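D,D-dipeptidase/D,D-carboxypeptidase (Enterococcus faecalis, PDB 4MUQ) is a zinc-dependent D,D-peptidase of vancomycin resistance that probably cleaves D-Ala-D-Ala and trims the terminal D-Ala from cell-wall precursors. Local coordinates at residues L19-N24 with G239-G244; E79-Y84 with A101-S106. One frame throughout, in Å; residues are numbered along the deposited sequence. Where two conformers were deposited one is given.

Contact 1 of 2, residues L19-N24 with G239-G244; sequences LLVNKN and GNNIDG. With PE3 (3,6,9,12,15,18,21,24,27,30,33,36,39-tridecaoxahentetracontane-1,41-diol), chain H.
The backbones of Leu19-Asn24 and Gly239-Gly244 come together at Leu19 and Asn240, whose CA atoms are 4.3 Å apart, and one main-chain bond joins them, from Leu20 N to Asn240 O (3.0 Å, nearly straight). Asn241 adds the second bond. Its CB points toward Leu19-Asn24, and with CG anti to the backbone N (chi1 -153°) the amide reaches Leu20 O. Asn241 ND2 donates to Leu20 O at 2.9 Å, close to the plane of its own amide but well above the carbonyl plane of Leu20. It is also bonded to Pro26 O, so Asn241 ND2 has two acceptors. Leu19 crosses Asn241 at about a right angle and lays CD2 against its CB at 3.7 Å. Val21 CG2 rests beside Asn241 ND2. Leu20 CD2 meets the tip of Ile242, CD1, at 3.8 Å, and both side chains also reach Thr191 of helix 187-194. Asn240 turns its CB away from Leu19-Asn24 and works inside its own segment. Asn240 OD1 accepts from Ile242 N, Asp243 N and Gly244 N, with Asp243 N on a lone pair in the carbonyl plane at 2.9 Å. Asn240 ND2 donates to Asp243 OD1 from the syn side, tilted out of the carboxylate plane; this oxygen also bonds Tyr217 OH. The Asn240 amide is thus fixed at both ends. Asn240 N bonds Gly244 O as well. The result is an Asx turn and Asx motif in the loop of the beta hairpin between strands 234-239 and 244-250, docked onto the loop that precedes strand 35-39.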
ATOM      1  N   LEU A  19       3.802  -5.273  -2.263  1.00  9.29           N
ATOM      2  CA  LEU A  19       4.672  -4.895  -3.365  1.00 10.03           C
ATOM      3  C   LEU A  19       5.321  -3.549  -3.118  1.00  9.98           C
ATOM      4  O   LEU A  19       4.633  -2.555  -2.842  1.00 11.18           O
ATOM      5  CB  LEU A  19       3.882  -4.787  -4.673  1.00 11.97           C
ATOM      6  CG  LEU A  19       3.205  -6.067  -5.141  1.00 11.09           C
ATOM      7  CD1 LEU A  19       2.391  -5.775  -6.388  1.00 14.92           C
ATOM      8  CD2 LEU A  19       4.229  -7.187  -5.399  1.00 13.54           C
ATOM      9  N   LEU A  20       6.637  -3.486  -3.274  1.00  9.95           N
ATOM     10  CA  LEU A  20       7.313  -2.200  -3.311  1.00  9.64           C
ATOM     11  C   LEU A  20       7.404  -1.726  -4.758  1.00  8.73           C
ATOM     12  O   LEU A  20       8.137  -2.309  -5.565  1.00 11.00           O
ATOM     13  CB  LEU A  20       8.710  -2.313  -2.705  1.00 10.42           C
ATOM     14  CG  LEU A  20       9.527  -1.017  -2.737  1.00 10.58           C
ATOM     15  CD1 LEU A  20       8.815   0.107  -1.985  1.00 13.96           C
ATOM     16  CD2 LEU A  20      10.891  -1.242  -2.142  1.00 11.54           C
ATOM     17  N   VAL A  21       6.637  -0.688  -5.095  1.00  9.62           N
ATOM     18  CA  VAL A  21       6.580  -0.158  -6.455  1.00  9.47           C
ATOM     19  C   VAL A  21       7.121   1.260  -6.415  1.00  9.31           C
ATOM     20  O   VAL A  21       6.574   2.120  -5.717  1.00 10.29           O
ATOM     21  CB  VAL A  21       5.137  -0.122  -6.988  1.00 10.14           C
ATOM     22  CG1 VAL A  21       5.096   0.443  -8.409  1.00 10.55           C
ATOM     23  CG2 VAL A  21       4.534  -1.522  -6.959  1.00 13.25           C
ATOM     24  N   ASN A  22       8.238   1.491  -7.088  1.00  8.86           N
ATOM     25  CA  ASN A  22       8.867   2.811  -7.085  1.00  8.47           C
ATOM     26  C   ASN A  22       9.742   2.943  -8.329  1.00 10.83           C
ATOM     27  O   ASN A  22       9.662   2.098  -9.234  1.00 10.29           O
ATOM     28  CB  ASN A  22       9.602   3.087  -5.755  1.00  9.36           C
ATOM     29  CG  ASN A  22      10.822   2.207  -5.543  1.00 10.69           C
ATOM     30  OD1 ASN A  22      11.342   1.596  -6.481  1.00 10.84           O
ATOM     31  ND2 ASN A  22      11.299   2.159  -4.313  1.00 10.68           N
ATOM     32  N   LYS A  23      10.572   3.979  -8.399  1.00 10.41           N
ATOM     33  CA  LYS A  23      11.392   4.193  -9.588  0.52 11.48           C
ATOM     34  C   LYS A  23      12.295   2.994  -9.866  1.00 12.08           C
ATOM     35  O   LYS A  23      12.516   2.631 -11.020  1.00 13.63           O
ATOM     36  CB  LYS A  23      12.236   5.462  -9.460  0.52 13.74           C
ATOM     37  CG  LYS A  23      13.056   5.774 -10.702  0.52 22.43           C
ATOM     38  CD  LYS A  23      13.959   6.980 -10.486  0.52 34.13           C
ATOM     39  CE  LYS A  23      14.770   7.289 -11.736  0.52 33.51           C
ATOM     40  NZ  LYS A  23      15.826   8.306 -11.472  0.52 32.24           N
ATOM     41  N   ASN A  24      12.793   2.371  -8.806  1.00 11.59           N
ATOM     42  CA  ASN A  24      13.687   1.220  -8.927  1.00 13.32           C
ATOM     43  C   ASN A  24      12.969  -0.061  -9.322  1.00 12.31           C
ATOM     44  O   ASN A  24      13.545  -0.913  -9.997  1.00 15.63           O
ATOM     45  CB  ASN A  24      14.425   0.980  -7.611  1.00 12.29           C
ATOM     46  CG  ASN A  24      15.360   2.107  -7.249  1.00 14.96           C
ATOM     47  OD1 ASN A  24      15.529   2.433  -6.068  1.00 17.99           O
ATOM     48  ND2 ASN A  24      15.979   2.701  -8.249  1.00 15.69           N
ATOM     49  N   GLY A 239       4.240 -11.179  -2.432  1.00 13.97           N
ATOM     50  CA  GLY A 239       5.544 -10.833  -2.965  1.00 13.37           C
ATOM     51  C   GLY A 239       5.959  -9.448  -2.478  1.00 12.10           C
ATOM     52  O   GLY A 239       5.108  -8.626  -2.066  1.00 12.66           O
ATOM     53  N   ASN A 240       7.254  -9.152  -2.552  1.00 11.93           N
ATOM     54  CA  ASN A 240       7.709  -7.798  -2.243  1.00 11.28           C
ATOM     55  C   ASN A 240       8.050  -6.974  -3.487  1.00 12.36           C
ATOM     56  O   ASN A 240       8.500  -5.827  -3.382  1.00 12.12           O
ATOM     57  CB  ASN A 240       8.860  -7.785  -1.235  1.00 13.68           C
ATOM     58  CG  ASN A 240      10.145  -8.407  -1.771  1.00 13.66           C
ATOM     59  OD1 ASN A 240      10.259  -8.770  -2.952  1.00 13.64           O
ATOM     60  ND2 ASN A 240      11.133  -8.535  -0.889  1.00 14.27           N
ATOM     61  N   ASN A 241       7.827  -7.583  -4.650  1.00 12.39           N
ATOM     62  CA  ASN A 241       8.052  -6.971  -5.966  1.00 11.63           C
ATOM     63  C   ASN A 241       9.512  -6.954  -6.396  1.00 13.26           C
ATOM     64  O   ASN A 241       9.862  -6.364  -7.421  1.00 14.79           O
ATOM     65  CB  ASN A 241       7.466  -5.545  -6.060  1.00 11.64           C
ATOM     66  CG  ASN A 241       7.093  -5.170  -7.475  1.00 12.38           C
ATOM     67  OD1 ASN A 241       6.602  -6.003  -8.243  1.00 15.13           O
ATOM     68  ND2 ASN A 241       7.324  -3.903  -7.838  1.00 12.45           N
ATOM     69  N   ILE A 242      10.364  -7.624  -5.623  1.00 13.60           N
ATOM     70  CA  ILE A 242      11.799  -7.541  -5.866  1.00 14.38           C
ATOM     71  C   ILE A 242      12.480  -8.907  -5.890  1.00 17.17           C
ATOM     72  O   ILE A 242      13.090  -9.298  -6.886  1.00 18.22           O
ATOM     73  CB  ILE A 242      12.504  -6.681  -4.786  1.00 15.88           C
ATOM     74  CG1 ILE A 242      11.816  -5.327  -4.614  1.00 17.22           C
ATOM     75  CG2 ILE A 242      13.984  -6.504  -5.123  1.00 17.34           C
ATOM     76  CD1 ILE A 242      12.397  -4.507  -3.467  1.00 22.55           C
ATOM     77  N   ASP A 243      12.374  -9.641  -4.789  1.00 15.34           N
ATOM     78  CA  ASP A 243      13.230 -10.800  -4.629  1.00 16.15           C
ATOM     79  C   ASP A 243      12.660 -11.906  -3.768  1.00 17.26           C
ATOM     80  O   ASP A 243      13.337 -12.895  -3.553  1.00 19.00           O
ATOM     81  CB  ASP A 243      14.602 -10.362  -4.083  1.00 19.87           C
ATOM     82  CG  ASP A 243      14.493  -9.537  -2.797  1.00 17.42           C
ATOM     83  OD1 ASP A 243      13.555  -9.773  -2.009  1.00 17.41           O
ATOM     84  OD2 ASP A 243      15.362  -8.663  -2.571  1.00 22.97           O
ATOM     85  N   GLY A 244      11.443 -11.764  -3.262  1.00 16.61           N
ATOM     86  CA  GLY A 244      10.924 -12.788  -2.372  1.00 17.80           C
ATOM     87  C   GLY A 244       9.538 -12.509  -1.828  1.00 13.78           C
ATOM     88  O   GLY A 244       8.773 -11.676  -2.361  1.00 14.08           O
TER
HETATM   89  O43 PE3 H 307      18.103   4.800  -5.473  1.00 46.13           O
HETATM   90  C42 PE3 H 307      16.801   5.130  -4.982  1.00 46.88           C
HETATM   91  C41 PE3 H 307      16.402   6.580  -5.310  1.00 47.06           C
HETATM   92  O40 PE3 H 307      15.067   6.765  -4.781  1.00 47.71           O
HETATM   93  C39 PE3 H 307      14.345   5.744  -5.469  1.00 46.01           C
HETATM   94  C38 PE3 H 307      12.898   5.503  -5.210  1.00 44.59           C
HETATM   95  O37 PE3 H 307      12.673   4.407  -6.102  1.00 42.89           O

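Contact 2 of 2, residues E79-Y84 with A101-S106; sequences EQTAIY and ALPNHS. With LY0 ((2R)-3-[(R)-[(1R)-1-aminoethyl](hydroxy)phosphoryl]-2-methylpropanoic acid), chain C; 2D8 ((2R)-3-[(R)-[(1S)-1-aminoethyl](hydroxy)phosphoryl]-2-methylpropanoic acid), chain D.
Gln80 NE2 donates twice, to Ala101 O at 2.9 Å and to the ligand carboxylate oxygen O62 at 3.0 Å, and Ala101 N donates to the same O62 at 2.9 Å. One ligand oxygen is therefore gripped from both segments, which are themselves tied together. The Gln80 chain leaves anti to the backbone N and then bends (chi2 70°), laying its amide beside Ser106. Ala101 O lies almost in the plane of that amide. Arg75 NH2 holds the other end of it, OE1. Ser106 OG is 2.6 Å from the second carboxylate oxygen, O61, and also bonds His108 N. Away from the ligand the contact is mostly packing. Tyr84 CD1 is 3.5 Å from Ala101 O. Tyr84 and Leu102 run side by side, with Tyr84 OH 3.7 Å from Leu102 CD2. Thr81 and Pro103 cross at about a right angle, with Thr81 OG1 3.6 Å from Pro103 CG; that hydroxyl also bonds Leu77 O. Leu102 to His105 form a type II turn, closed by His105 N to Leu102 O. Helix and turn build the carboxylate-binding end of the D-Ala-D-Ala analogue pocket, where the carboxylates of the two phosphinate diastereomers sit in the same place, in this hedgehog/DD-peptidase fold.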
ATOM      1  N   GLU A  79      -3.984   6.112 -18.103  1.00  9.07           N
ATOM      2  CA  GLU A  79      -4.266   7.233 -17.207  0.58 12.92           C
ATOM      3  C   GLU A  79      -2.989   7.808 -16.603  1.00 10.34           C
ATOM      4  O   GLU A  79      -2.788   9.030 -16.541  1.00 11.30           O
ATOM      5  CB  GLU A  79      -5.160   6.781 -16.062  0.58 15.48           C
ATOM      6  CG  GLU A  79      -6.575   6.448 -16.437  0.58 17.92           C
ATOM      7  CD  GLU A  79      -7.340   5.979 -15.223  0.58 27.41           C
ATOM      8  OE1 GLU A  79      -7.631   4.771 -15.131  0.58 14.69           O
ATOM      9  OE2 GLU A  79      -7.614   6.823 -14.344  0.58 42.92           O
ATOM     10  N   GLN A  80      -2.123   6.926 -16.105  1.00  9.94           N
ATOM     11  CA  GLN A  80      -0.896   7.392 -15.480  1.00  9.33           C
ATOM     12  C   GLN A  80       0.005   8.111 -16.494  1.00  9.63           C
ATOM     13  O   GLN A  80       0.646   9.127 -16.179  1.00  9.75           O
ATOM     14  CB  GLN A  80      -0.154   6.216 -14.840  1.00  9.76           C
ATOM     15  CG  GLN A  80       1.084   6.622 -14.052  1.00  8.68           C
ATOM     16  CD  GLN A  80       0.728   7.356 -12.770  1.00  9.83           C
ATOM     17  OE1 GLN A  80      -0.403   7.263 -12.280  1.00  9.51           O
ATOM     18  NE2 GLN A  80       1.693   8.088 -12.219  1.00  9.47           N
ATOM     19  N   THR A  81       0.031   7.589 -17.712  1.00  9.30           N
ATOM     20  CA  THR A  81       0.810   8.187 -18.791  1.00  9.99           C
ATOM     21  C   THR A  81       0.279   9.580 -19.123  1.00  9.88           C
ATOM     22  O   THR A  81       1.054  10.548 -19.263  1.00 10.58           O
ATOM     23  CB  THR A  81       0.778   7.293 -20.040  1.00  9.13           C
ATOM     24  OG1 THR A  81       1.285   5.990 -19.693  1.00 10.22           O
ATOM     25  CG2 THR A  81       1.642   7.847 -21.149  1.00 11.10           C
ATOM     26  N   ALA A  82      -1.048   9.699 -19.228  1.00  9.69           N
ATOM     27  CA  ALA A  82      -1.666  11.003 -19.494  1.00 10.89           C
ATOM     28  C   ALA A  82      -1.371  12.003 -18.377  1.00  9.93           C
ATOM     29  O   ALA A  82      -1.104  13.180 -18.646  1.00 11.18           O
ATOM     30  CB  ALA A  82      -3.176  10.852 -19.693  1.00 12.13           C
ATOM     31  N   ILE A  83      -1.411  11.546 -17.132  1.00  9.03           N
ATOM     32  CA  ILE A  83      -1.148  12.459 -16.022  1.00  8.42           C
ATOM     33  C   ILE A  83       0.297  12.931 -16.090  1.00  9.94           C
ATOM     34  O   ILE A  83       0.569  14.127 -15.963  1.00 10.81           O
ATOM     35  CB  ILE A  83      -1.438  11.819 -14.655  1.00 10.45           C
ATOM     36  CG1 ILE A  83      -2.941  11.611 -14.484  1.00 12.88           C
ATOM     37  CG2 ILE A  83      -0.867  12.669 -13.506  1.00 10.98           C
ATOM     38  CD1 ILE A  83      -3.273  10.652 -13.352  1.00 15.01           C
ATOM     39  N   TYR A  84       1.218  11.999 -16.314  1.00  8.55           N
ATOM     40  CA  TYR A  84       2.640  12.333 -16.363  1.00  8.88           C
ATOM     41  C   TYR A  84       2.916  13.320 -17.501  1.00  9.39           C
ATOM     42  O   TYR A  84       3.526  14.374 -17.294  1.00  8.99           O
ATOM     43  CB  TYR A  84       3.484  11.057 -16.496  1.00  9.20           C
ATOM     44  CG  TYR A  84       4.957  11.285 -16.272  1.00  9.89           C
ATOM     45  CD1 TYR A  84       5.528  11.047 -15.032  1.00  9.50           C
ATOM     46  CD2 TYR A  84       5.784  11.727 -17.303  1.00 11.23           C
ATOM     47  CE1 TYR A  84       6.884  11.256 -14.809  1.00 12.19           C
ATOM     48  CE2 TYR A  84       7.135  11.958 -17.088  1.00 12.88           C
ATOM     49  CZ  TYR A  84       7.675  11.702 -15.841  1.00 14.52           C
ATOM     50  OH  TYR A  84       9.022  11.926 -15.636  1.00 17.10           O
ATOM     51  N   ALA A 101       4.552   9.635 -10.354  1.00  9.16           N
ATOM     52  CA  ALA A 101       5.329   8.446 -10.651  1.00  9.19           C
ATOM     53  C   ALA A 101       5.401   8.172 -12.157  1.00  8.86           C
ATOM     54  O   ALA A 101       4.467   8.467 -12.899  1.00  9.42           O
ATOM     55  CB  ALA A 101       4.747   7.235  -9.933  1.00 11.25           C
ATOM     56  N   LEU A 102       6.519   7.632 -12.601  1.00 10.25           N
ATOM     57  CA  LEU A 102       6.614   7.145 -13.975  1.00  8.63           C
ATOM     58  C   LEU A 102       5.517   6.111 -14.248  1.00 11.05           C
ATOM     59  O   LEU A 102       5.144   5.331 -13.365  1.00 10.46           O
ATOM     60  CB  LEU A 102       7.973   6.496 -14.205  1.00 10.89           C
ATOM     61  CG  LEU A 102       9.210   7.393 -14.232  1.00 15.88           C
ATOM     62  CD1 LEU A 102      10.480   6.539 -14.161  1.00 20.05           C
ATOM     63  CD2 LEU A 102       9.201   8.235 -15.487  1.00 17.38           C
ATOM     64  N   PRO A 103       4.998   6.084 -15.481  1.00  9.40           N
ATOM     65  CA  PRO A 103       4.091   5.006 -15.849  1.00  8.19           C
ATOM     66  C   PRO A 103       4.738   3.648 -15.563  1.00  8.87           C
ATOM     67  O   PRO A 103       5.923   3.439 -15.860  1.00  9.79           O
ATOM     68  CB  PRO A 103       3.905   5.225 -17.352  1.00 10.82           C
ATOM     69  CG  PRO A 103       4.049   6.694 -17.506  1.00 13.86           C
ATOM     70  CD  PRO A 103       5.150   7.078 -16.556  1.00 12.00           C
ATOM     71  N   ASN A 104       3.942   2.738 -15.001  1.00  8.85           N
ATOM     72  CA  ASN A 104       4.388   1.427 -14.533  1.00  9.15           C
ATOM     73  C   ASN A 104       5.238   1.470 -13.272  1.00  9.58           C
ATOM     74  O   ASN A 104       5.781   0.458 -12.871  1.00 11.97           O
ATOM     75  CB  ASN A 104       5.028   0.582 -15.637  1.00 10.81           C
ATOM     76  CG  ASN A 104       3.994  -0.058 -16.531  1.00 12.21           C
ATOM     77  OD1 ASN A 104       2.822  -0.193 -16.149  1.00 12.95           O
ATOM     78  ND2 ASN A 104       4.411  -0.441 -17.715  1.00 15.57           N
ATOM     79  N   HIS A 105       5.319   2.636 -12.641  1.00  9.42           N
ATOM     80  CA  HIS A 105       6.004   2.753 -11.348  1.00 10.71           C
ATOM     81  C   HIS A 105       5.101   3.416 -10.325  1.00  9.66           C
ATOM     82  O   HIS A 105       5.577   3.877  -9.276  1.00 11.28           O
ATOM     83  CB  HIS A 105       7.300   3.566 -11.487  1.00  9.81           C
ATOM     84  CG  HIS A 105       8.300   2.947 -12.411  1.00 10.19           C
ATOM     85  ND1 HIS A 105       9.417   2.278 -11.961  1.00 11.63           N
ATOM     86  CD2 HIS A 105       8.336   2.866 -13.763  1.00 11.07           C
ATOM     87  CE1 HIS A 105      10.111   1.836 -12.995  1.00 14.64           C
ATOM     88  NE2 HIS A 105       9.473   2.179 -14.102  1.00 15.23           N
ATOM     89  N   SER A 106       3.803   3.503 -10.620  1.00  9.00           N
ATOM     90  CA  SER A 106       2.831   4.124  -9.708  1.00  8.49           C
ATOM     91  C   SER A 106       2.059   3.088  -8.904  1.00  8.65           C
ATOM     92  O   SER A 106       1.535   2.119  -9.461  1.00  9.65           O
ATOM     93  CB  SER A 106       1.813   4.938 -10.500  1.00  9.33           C
ATOM     94  OG  SER A 106       0.765   5.406  -9.652  1.00  9.99           O
TER
HETATM   95  P   LY0 C 302       0.054  11.023  -6.834  0.50 38.18           P
HETATM   96  C1  LY0 C 302      -0.233  12.304  -9.111  0.50 15.46           C
HETATM   97  N1  LY0 C 302       0.335  13.636  -7.274  0.50 13.59           N
HETATM   98  C2  LY0 C 302      -0.495  12.558  -7.641  0.50 37.53           C
HETATM   99  C4  LY0 C 302       1.810  10.721  -7.177  0.50 14.68           C
HETATM  100  C5  LY0 C 302       2.223   9.285  -7.061  0.50  9.33           C
HETATM  101  C6  LY0 C 302       1.845   8.533  -8.328  0.50  8.65           C
HETATM  102  C7  LY0 C 302       3.716   9.237  -6.792  0.50  8.72           C
HETATM  103  O31 LY0 C 302      -0.751   9.841  -7.421  0.50  9.88           O
HETATM  104  O32 LY0 C 302      -0.295  11.077  -5.311  0.50  5.61           O
HETATM  105  O61 LY0 C 302       1.550   7.356  -8.202  0.50 28.15           O
HETATM  106  O62 LY0 C 302       1.886   9.110  -9.401  0.50  5.57           O
HETATM  107  C4  2D8 D 303       1.816  10.715  -7.170  0.50 14.51           C
HETATM  108  C5  2D8 D 303       2.225   9.281  -7.059  0.50 11.43           C
HETATM  109  C6  2D8 D 303       1.845   8.532  -8.328  0.50 17.69           C
HETATM  110  C7  2D8 D 303       3.718   9.235  -6.792  0.50 16.13           C
HETATM  111  N1  2D8 D 303      -1.696  12.958  -7.238  0.50 16.78           N
HETATM  112  P   2D8 D 303       0.060  11.022  -6.830  0.50  5.77           P
HETATM  113  C1  2D8 D 303      -0.243  12.332  -9.093  0.50 23.25           C
HETATM  114  C2  2D8 D 303      -0.387  12.600  -7.608  0.50  9.95           C
HETATM  115  O31 2D8 D 303      -0.751   9.854  -7.436  0.50 51.75           O
HETATM  116  O32 2D8 D 303      -0.297  11.079  -5.310  0.50 42.59           O
HETATM  117  O61 2D8 D 303       1.550   7.355  -8.203  0.50  5.05           O
HETATM  118  O62 2D8 D 303       1.886   9.110  -9.401  0.50 27.78           O

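How the contacts relate
Contact 2 is nested within the long chain loop that contact 1 closes, and their centres are about 17 Å apart. They meet at His105: His105 ND1 is 2.7 Å from Asn22 O, a probable hydrogen bond, and the methyl Val21 CG1 packs 3.5 Å from His105 C. Contact 2 belongs to the active site. The side chain of Ser106 lies about 3 Å from that of His108, a zinc ligand, and about 6 Å from the zinc ion. Contact 1 stands further back, with the Val21 side chain about 8 Å from the bound analogue and about 9 Å from the side chains of His108 and His168. The 19-24 segment thus links the C-terminal hairpin to the pocket loop.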